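Side-chain contacts in adhesion G-protein coupled receptor G6 (Danio rerio, PDB 6V55), which probably acts as a cell-adhesion receptor involved in myelination, using a large multidomain, calcium-binding extracellular region: residues 661-664 / 665-668; 522-525 / 526-529; 750-753 / 754-758. All blocks are in the same frame, centred on the assembly; numbering follows the deposited sequence.

Contact 1 of 3, residues 661-664 / 665-668; sequences LSLS and QIEK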
# COMPACT_ATOMS: atom_id res chain seq x y z
N LEU A 661 -11.95 59.64 -24.97
CA LEU A 661 -13.04 58.87 -24.40
C LEU A 661 -14.16 59.81 -23.98
O LEU A 661 -13.90 60.90 -23.46
CB LEU A 661 -12.59 58.05 -23.19
CG LEU A 661 -11.88 56.72 -23.44
CD1 LEU A 661 -11.80 55.94 -22.14
CD2 LEU A 661 -12.59 55.91 -24.49
N SER A 662 -15.41 59.37 -24.19
CA SER A 662 -16.55 60.11 -23.68
C SER A 662 -16.61 60.01 -22.16
O SER A 662 -16.02 59.11 -21.56
CB SER A 662 -17.84 59.55 -24.25
OG SER A 662 -18.11 58.29 -23.65
N LEU A 663 -17.36 60.93 -21.54
CA LEU A 663 -17.54 60.90 -20.09
C LEU A 663 -18.34 59.70 -19.62
O LEU A 663 -18.16 59.25 -18.48
CB LEU A 663 -18.24 62.16 -19.60
CG LEU A 663 -17.41 63.12 -18.77
CD1 LEU A 663 -16.32 63.75 -19.64
CD2 LEU A 663 -18.33 64.16 -18.18
N SER A 664 -19.23 59.18 -20.47
CA SER A 664 -19.89 57.92 -20.17
C SER A 664 -18.90 56.77 -20.14
O SER A 664 -19.00 55.88 -19.29
CB SER A 664 -20.99 57.65 -21.21
OG SER A 664 -21.11 56.25 -21.43
N GLN A 665 -17.93 56.76 -21.06
CA GLN A 665 -16.94 55.68 -21.05
C GLN A 665 -15.92 55.87 -19.95
O GLN A 665 -15.49 54.89 -19.34
CB GLN A 665 -16.26 55.57 -22.42
CG GLN A 665 -17.14 54.92 -23.49
CD GLN A 665 -16.73 55.25 -24.94
OE1 GLN A 665 -16.57 56.42 -25.33
NE2 GLN A 665 -16.60 54.20 -25.75
N ILE A 666 -15.56 57.12 -19.63
CA ILE A 666 -14.47 57.36 -18.68
C ILE A 666 -14.89 57.10 -17.24
O ILE A 666 -14.02 56.92 -16.37
CB ILE A 666 -13.93 58.78 -18.92
CG1 ILE A 666 -12.51 58.92 -18.41
CG2 ILE A 666 -14.81 59.85 -18.29
CD1 ILE A 666 -11.67 59.75 -19.34
N GLU A 667 -16.18 57.03 -16.95
CA GLU A 667 -16.63 56.64 -15.62
C GLU A 667 -16.77 55.14 -15.47
O GLU A 667 -16.89 54.66 -14.35
CB GLU A 667 -17.97 57.30 -15.29
CG GLU A 667 -17.83 58.68 -14.71
CD GLU A 667 -18.85 59.63 -15.30
OE1 GLU A 667 -18.65 60.86 -15.20
OE2 GLU A 667 -19.85 59.14 -15.88
N LYS A 668 -16.73 54.39 -16.56
CA LYS A 668 -16.64 52.95 -16.48
C LYS A 668 -15.20 52.44 -16.39
O LYS A 668 -14.97 51.24 -16.53
CB LYS A 668 -17.37 52.31 -17.68
CG LYS A 668 -18.82 52.78 -17.79
CD LYS A 668 -19.46 52.39 -19.11
CE LYS A 668 -20.85 53.04 -19.29
NZ LYS A 668 -21.54 52.66 -20.57

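Contact 2 of 3, residues 522-525 / 526-529; sequences VQLA and DISN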
# COMPACT_ATOMS: atom_id res chain seq x y z
N VAL A 522 -12.43 23.74 -6.68
CA VAL A 522 -11.37 22.99 -5.99
C VAL A 522 -11.27 21.57 -6.56
O VAL A 522 -10.17 21.10 -6.86
CB VAL A 522 -11.64 23.02 -4.47
CG1 VAL A 522 -11.02 21.88 -3.77
CG2 VAL A 522 -11.09 24.28 -3.86
N GLN A 523 -12.42 20.92 -6.81
CA GLN A 523 -12.38 19.55 -7.33
C GLN A 523 -11.87 19.49 -8.76
O GLN A 523 -11.01 18.66 -9.06
CB GLN A 523 -13.76 18.88 -7.23
CG GLN A 523 -14.38 18.68 -5.83
CD GLN A 523 -13.40 18.78 -4.64
OE1 GLN A 523 -12.46 17.98 -4.48
NE2 GLN A 523 -13.65 19.77 -3.78
N LEU A 524 -12.32 20.42 -9.63
CA LEU A 524 -11.84 20.49 -11.00
C LEU A 524 -10.36 20.85 -11.06
O LEU A 524 -9.65 20.34 -11.94
CB LEU A 524 -12.65 21.52 -11.78
CG LEU A 524 -14.16 21.36 -11.97
CD1 LEU A 524 -14.71 22.46 -12.86
CD2 LEU A 524 -14.57 19.98 -12.48
N ALA A 525 -9.86 21.66 -10.12
CA ALA A 525 -8.43 21.97 -10.04
C ALA A 525 -7.58 20.76 -9.65
O ALA A 525 -6.40 20.70 -10.02
CB ALA A 525 -8.19 23.10 -9.04
N ASP A 526 -8.16 19.80 -8.93
CA ASP A 526 -7.45 18.56 -8.64
C ASP A 526 -7.25 17.70 -9.89
O ASP A 526 -6.12 17.26 -10.15
CB ASP A 526 -8.19 17.78 -7.56
CG ASP A 526 -7.26 17.22 -6.48
OD1 ASP A 526 -7.52 17.51 -5.28
OD2 ASP A 526 -6.29 16.50 -6.82
N ILE A 527 -8.33 17.47 -10.68
CA ILE A 527 -8.30 16.54 -11.83
C ILE A 527 -7.36 17.02 -12.92
O ILE A 527 -6.78 16.21 -13.66
CB ILE A 527 -9.68 16.36 -12.49
CG1 ILE A 527 -10.82 16.30 -11.52
CG2 ILE A 527 -9.71 15.07 -13.26
CD1 ILE A 527 -12.11 16.66 -12.26
N SER A 528 -7.19 18.34 -13.05
CA SER A 528 -6.47 18.95 -14.14
C SER A 528 -4.96 18.83 -14.03
O SER A 528 -4.26 19.09 -15.02
CB SER A 528 -6.88 20.41 -14.22
OG SER A 528 -8.24 20.56 -13.91
N ASN A 529 -4.42 18.44 -12.88
CA ASN A 529 -3.00 18.10 -12.81
C ASN A 529 -2.71 16.77 -13.49
O ASN A 529 -1.59 16.56 -13.98
CB ASN A 529 -2.56 18.06 -11.35
CG ASN A 529 -1.97 19.36 -10.89
OD1 ASN A 529 -2.45 19.98 -9.93
ND2 ASN A 529 -0.91 19.79 -11.58

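Contact 3 of 3, residues 750-753 / 754-758; sequences CKVG and SDSNS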
# COMPACT_ATOMS: atom_id res chain seq x y z
N CYS A 750 -1.19 47.36 -35.25
CA CYS A 750 0.05 47.06 -34.54
C CYS A 750 1.23 47.08 -35.50
O CYS A 750 1.26 46.30 -36.47
CB CYS A 750 -0.06 45.71 -33.83
SG CYS A 750 -1.23 45.79 -32.50
N LYS A 751 2.21 47.95 -35.22
CA LYS A 751 3.48 48.01 -35.94
C LYS A 751 4.65 47.83 -34.98
O LYS A 751 4.51 47.96 -33.76
CB LYS A 751 3.61 49.34 -36.72
CG LYS A 751 3.86 50.59 -35.86
CD LYS A 751 4.27 51.79 -36.73
CE LYS A 751 4.93 52.93 -35.93
NZ LYS A 751 5.55 53.98 -36.82
N VAL A 752 5.83 47.52 -35.55
CA VAL A 752 7.04 47.22 -34.79
C VAL A 752 7.82 48.50 -34.49
O VAL A 752 8.18 49.24 -35.40
CB VAL A 752 7.92 46.22 -35.56
CG1 VAL A 752 9.27 46.02 -34.88
CG2 VAL A 752 7.20 44.88 -35.71
N GLY A 753 8.08 48.76 -33.21
CA GLY A 753 8.91 49.88 -32.82
C GLY A 753 10.40 49.61 -33.03
O GLY A 753 10.84 48.49 -33.27
N SER A 754 11.19 50.68 -32.91
CA SER A 754 12.58 50.62 -33.36
C SER A 754 13.52 49.95 -32.37
O SER A 754 14.68 49.70 -32.70
CB SER A 754 13.07 52.04 -33.68
OG SER A 754 14.05 52.05 -34.71
N ASP A 755 13.04 49.59 -31.18
CA ASP A 755 13.90 49.05 -30.13
C ASP A 755 14.03 47.53 -30.18
O ASP A 755 14.58 46.94 -29.24
CB ASP A 755 13.35 49.45 -28.77
CG ASP A 755 13.29 50.93 -28.60
OD1 ASP A 755 12.16 51.47 -28.61
OD2 ASP A 755 14.38 51.56 -28.47
N SER A 756 13.52 46.88 -31.23
CA SER A 756 13.43 45.43 -31.23
C SER A 756 14.76 44.81 -31.65
O SER A 756 15.38 45.24 -32.63
CB SER A 756 12.30 44.98 -32.16
OG SER A 756 11.20 45.87 -32.07
N ASN A 757 15.20 43.82 -30.89
CA ASN A 757 16.41 43.09 -31.25
C ASN A 757 16.10 41.62 -31.45
O ASN A 757 14.97 41.26 -31.82
CB ASN A 757 17.48 43.29 -30.18
CG ASN A 757 16.92 43.17 -28.77
OD1 ASN A 757 16.51 42.10 -28.34
ND2 ASN A 757 16.90 44.29 -28.05
N SER A 758 17.08 40.74 -31.23
CA SER A 758 16.87 39.31 -31.41
C SER A 758 16.23 38.65 -30.19
O SER A 758 15.74 37.52 -30.30
CB SER A 758 18.19 38.62 -31.75
OG SER A 758 19.29 39.23 -31.09

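Contact 1 of 3, residues 661-664 / 665-668
The flat amide of Gln-665 meets two residues, with the CD2 methyl of Leu-661 over one face and Ser-662 at its oxygen end. CD2 sits 4.1 Å from Gln-665 OE1, and the two side chains cross at about a right angle. Ser-662 and Gln-665 form a capping box at the start of the short helix 663-666, with Ser-662 as the N-cap. Ser-662 OG donates to Gln-665 OE1 over 2.9 Å, tilted 22° from the carbonyl plane. From the other side of that plane Ser-662 N makes a weak bond to the same oxygen. OG also accepts the backbone N-H of Gln-665, at 3.0 Å from N; it is brought there by a chi1 of 73° that sets it between the backbone N and the carbonyl carbon. These bonds fix the rotation of the serine hydroxyl and anchor the oxygen end of the amide at the helix start. Behind the cap, Ile-666 N bonds to Ser-662 O (2.8 Å), in the carbonyl plane. A hydrophobic staple straddles the box: Leu-661 CB, one residue before the cap, lies 4.3 Å from Ile-666 CD1. Leu-661 also packs on Phe-705 and Ile-707, and Ile-666 on Leu-658, so the apolar side of this surface turn is laid against neighbouring loops. The second flat group, the carboxylate of Glu-667, turns a face to the backbone oxygen of Leu-663. Both are acceptors and form no bond, although Leu-663 O stands only 3.1 Å from Glu-667 OE2.

Contact 2 of 3, residues 522-525 / 526-529
Ser-528 folds its hydroxyl back onto the carbonyl of Leu-524, one turn earlier, near the C-terminal end of helix 517-527. With chi1 at -37°, OG stands beside its own backbone N and anti to the carbonyl carbon, which turns it back toward the preceding turn. It is modelled 2.4 Å from Leu-524 O, a hydrogen bond so short that its exact length is doubtful. Ser-528 N makes a weak bond to the same oxygen, giving one acceptor a side-chain and a backbone donor. On the buried flank, Leu-524 and Ile-527 both hold their leading carbon (CG and CG1) beside the backbone N, and their ends converge with Leu-524 CD2 4.1 Å from Ile-527 CD1. Leu-524 continues onto Val-540 and Val-544 of helix 534-550, and Ile-527 onto Pro-475. Asp-526 behaves differently: its CB rests 3.3 Å from Gln-523 O, and an unusual chi1 of -135° swings the carboxylate off the helix, where OD1 accepts the N-H of Val-101 in the CUB domain. Its backbone N is bonded to Val-522 O (3.2 Å). Val-101 and Ser-100, which the Asp-526 side chain also touches, belong to the calcium site, so this aspartate is a second-shell residue; its negative charge may add to the field around the metal while it ties the helix to the CUB domain.

Contact 3 of 3, residues 750-753 / 754-758
Ser-756 reaches back across a type I beta turn to Gly-753, the residue that opens it. Its CB points toward the incoming strand and lies 4.0 Å from Gly-753 O. One bond further, OG donates to that oxygen over 2.9 Å, arriving 35° out of the carbonyl plane with a C=O...OG angle of 142°. The same OG has the CG1 methyl of Val-752 at 3.4 Å and accepts the backbone N-H of Val-762. A chi1 of -37°, which keeps OG beside the serine's own backbone N, gives it access to all three. The turn leaves strand 750-752, an edge strand of a six-stranded antiparallel sheet; this strand and its neighbour 760-765 belong to the GPS motif, and they are joined by backbone bonds of Lys-751 with Leu-764 and by the disulfide Cys-750 to Cys-765. With an alanine here, Gly-753 O would probably lose its hydroxyl donor and the Val-762 N-H its acceptor, setting the turn freer to move against the strand. Because OG both gives and takes a hydrogen bond, a single hydroxyl pins the turn within itself and to the facing strand.

In the fold
The principle common to the three contacts is a serine hydroxyl bonded to a nearby carbonyl: a side-chain amide in contact 1, a backbone carbonyl in contacts 2 and 3. They follow one another along the chain in the order 2, 1, 3 and do not touch. Contacts 1 and 3 approach most closely, with nearest atoms about 17 Å apart; along the chain the helix of contact 1 falls between strands 649-653 and 671-677 of two different sheets, and contact 3 starts in an edge strand of the first. Contact 2 has its centre about 40 Å from each of the others. The Asp-526 side chain is about 7 Å from the bound calcium ion, whereas the side chain of Leu-661 is about 9 Å from a glycan sugar.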